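Side-chain contact in sperm-specific class P protein 19 (Caenorhabditis elegans, PDB 1ROW), which is a sperm-specific protein of the major sperm protein domain family, probably with a structural role, built as a small beta sandwich: residues L23-G26 and K30-F33. Sequence-based numbering, arbitrary orientation.
Sequences LVNG and KIVF
L23 and F33 meet in a CH-pi contact: the methyl CD1 of L23 sits over one face of the F33 ring, 3.9 Å from the ring centroid and only 8° off its normal. The ring is presented by a chi1 of 69°, which sets CG between the backbone N and the carbonyl carbon of F33. Two residues further along, nearer the turn, N25 and I31 approach from opposite directions, and here the packing is closest. The amide lies against the isoleucine, with N25 ND2 3.5 Å from I31 CG2, while the N25 methylene carbon CB stands 3.6 Å from I31 CD1. Having CG anti to the backbone N (chi1 176°) places the N25 carboxamide where OD1 accepts a hydrogen bond from the G27 amide and ND2 donates to the carbonyl of E29 in the turn and to that of V52 in strand 43-52. Without the I31 branches, an alanine here is likely to leave a gap beside this amide and to take from the N25 methylene the CD1 methyl packed on it. Beyond N25 the contact thins: partly exposed K30 comes no nearer than 4.1 Å, measured from N25 ND2 to K30 CA, and its side chain sets off away from the partner strand. The example illustrates how strands 17-25, paired with 4-6 and 56-64, and 31-37, paired with 43-52 and 70-80, face across the interior of the immunoglobulin-like MSP fold. No hydrogen bond crosses between the two segments; van der Waals contact, methyl on ring and amide on aliphatic branch, joins them, and the amide's three bonds probably offset the cost of burying it among aliphatic groups.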
loop_
_atom_site.group_PDB
_atom_site.type_symbol
_atom_site.label_atom_id
_atom_site.label_comp_id
_atom_site.label_asym_id
_atom_site.label_seq_id
_atom_site.Cartn_x
_atom_site.Cartn_y
_atom_site.Cartn_z
ATOM N N LEU A 23 -0.395 7.110 -2.609
ATOM C CA LEU A 23 -0.651 7.328 -1.191
ATOM C C LEU A 23 -0.405 8.813 -0.939
ATOM O O LEU A 23 0.651 9.347 -1.293
ATOM C CB LEU A 23 0.294 6.486 -0.327
ATOM C CG LEU A 23 0.117 4.964 -0.403
ATOM C CD1 LEU A 23 1.029 4.295 0.614
ATOM C CD2 LEU A 23 -1.334 4.601 -0.127
ATOM N N VAL A 24 -1.386 9.485 -0.351
ATOM C CA VAL A 24 -1.253 10.907 -0.086
ATOM C C VAL A 24 -1.296 11.220 1.395
ATOM O O VAL A 24 -2.226 10.816 2.099
ATOM C CB VAL A 24 -2.368 11.708 -0.784
ATOM C CG1 VAL A 24 -2.217 13.196 -0.471
ATOM C CG2 VAL A 24 -2.309 11.467 -2.282
ATOM N N ASN A 25 -0.282 11.940 1.860
ATOM C CA ASN A 25 -0.198 12.329 3.258
ATOM C C ASN A 25 -0.465 13.824 3.381
ATOM O O ASN A 25 0.387 14.652 3.040
ATOM C CB ASN A 25 1.187 11.998 3.830
ATOM C CG ASN A 25 1.359 12.477 5.263
ATOM O OD1 ASN A 25 0.404 12.923 5.902
ATOM N ND2 ASN A 25 2.585 12.370 5.783
ATOM N N GLY A 26 -1.653 14.160 3.871
ATOM C CA GLY A 26 -2.020 15.553 4.036
ATOM C C GLY A 26 -1.737 16.061 5.436
ATOM O O GLY A 26 -2.083 17.200 5.767
ATOM N N LYS A 30 5.892 13.222 8.718
ATOM C CA LYS A 30 6.199 12.144 7.790
ATOM C C LYS A 30 5.552 10.871 8.313
ATOM O O LYS A 30 5.451 10.668 9.521
ATOM C CB LYS A 30 7.714 11.946 7.697
ATOM C CG LYS A 30 8.164 10.872 6.713
ATOM C CD LYS A 30 9.691 10.698 6.736
ATOM C CE LYS A 30 10.408 12.004 6.399
ATOM N NZ LYS A 30 11.887 11.909 6.587
ATOM N N ILE A 31 5.094 10.018 7.407
ATOM C CA ILE A 31 4.494 8.762 7.828
ATOM C C ILE A 31 5.287 7.593 7.260
ATOM O O ILE A 31 5.898 7.697 6.196
ATOM C CB ILE A 31 3.024 8.638 7.361
ATOM C CG1 ILE A 31 2.952 8.734 5.839
ATOM C CG2 ILE A 31 2.172 9.713 8.028
ATOM C CD1 ILE A 31 1.540 8.751 5.280
ATOM N N VAL A 32 5.295 6.493 8.003
ATOM C CA VAL A 32 5.967 5.274 7.586
ATOM C C VAL A 32 4.815 4.297 7.347
ATOM O O VAL A 32 3.813 4.345 8.063
ATOM C CB VAL A 32 6.900 4.728 8.704
ATOM C CG1 VAL A 32 6.086 4.320 9.918
ATOM C CG2 VAL A 32 7.708 3.553 8.189
ATOM N N PHE A 33 4.941 3.431 6.346
ATOM C CA PHE A 33 3.880 2.470 6.061
ATOM C C PHE A 33 4.428 1.097 5.676
ATOM O O PHE A 33 5.574 0.976 5.241
ATOM C CB PHE A 33 2.982 2.998 4.932
ATOM C CG PHE A 33 3.653 3.039 3.584
ATOM C CD1 PHE A 33 3.786 1.882 2.817
ATOM C CD2 PHE A 33 4.157 4.231 3.081
ATOM C CE1 PHE A 33 4.410 1.913 1.570
ATOM C CE2 PHE A 33 4.785 4.275 1.830
ATOM C CZ PHE A 33 4.911 3.114 1.075
#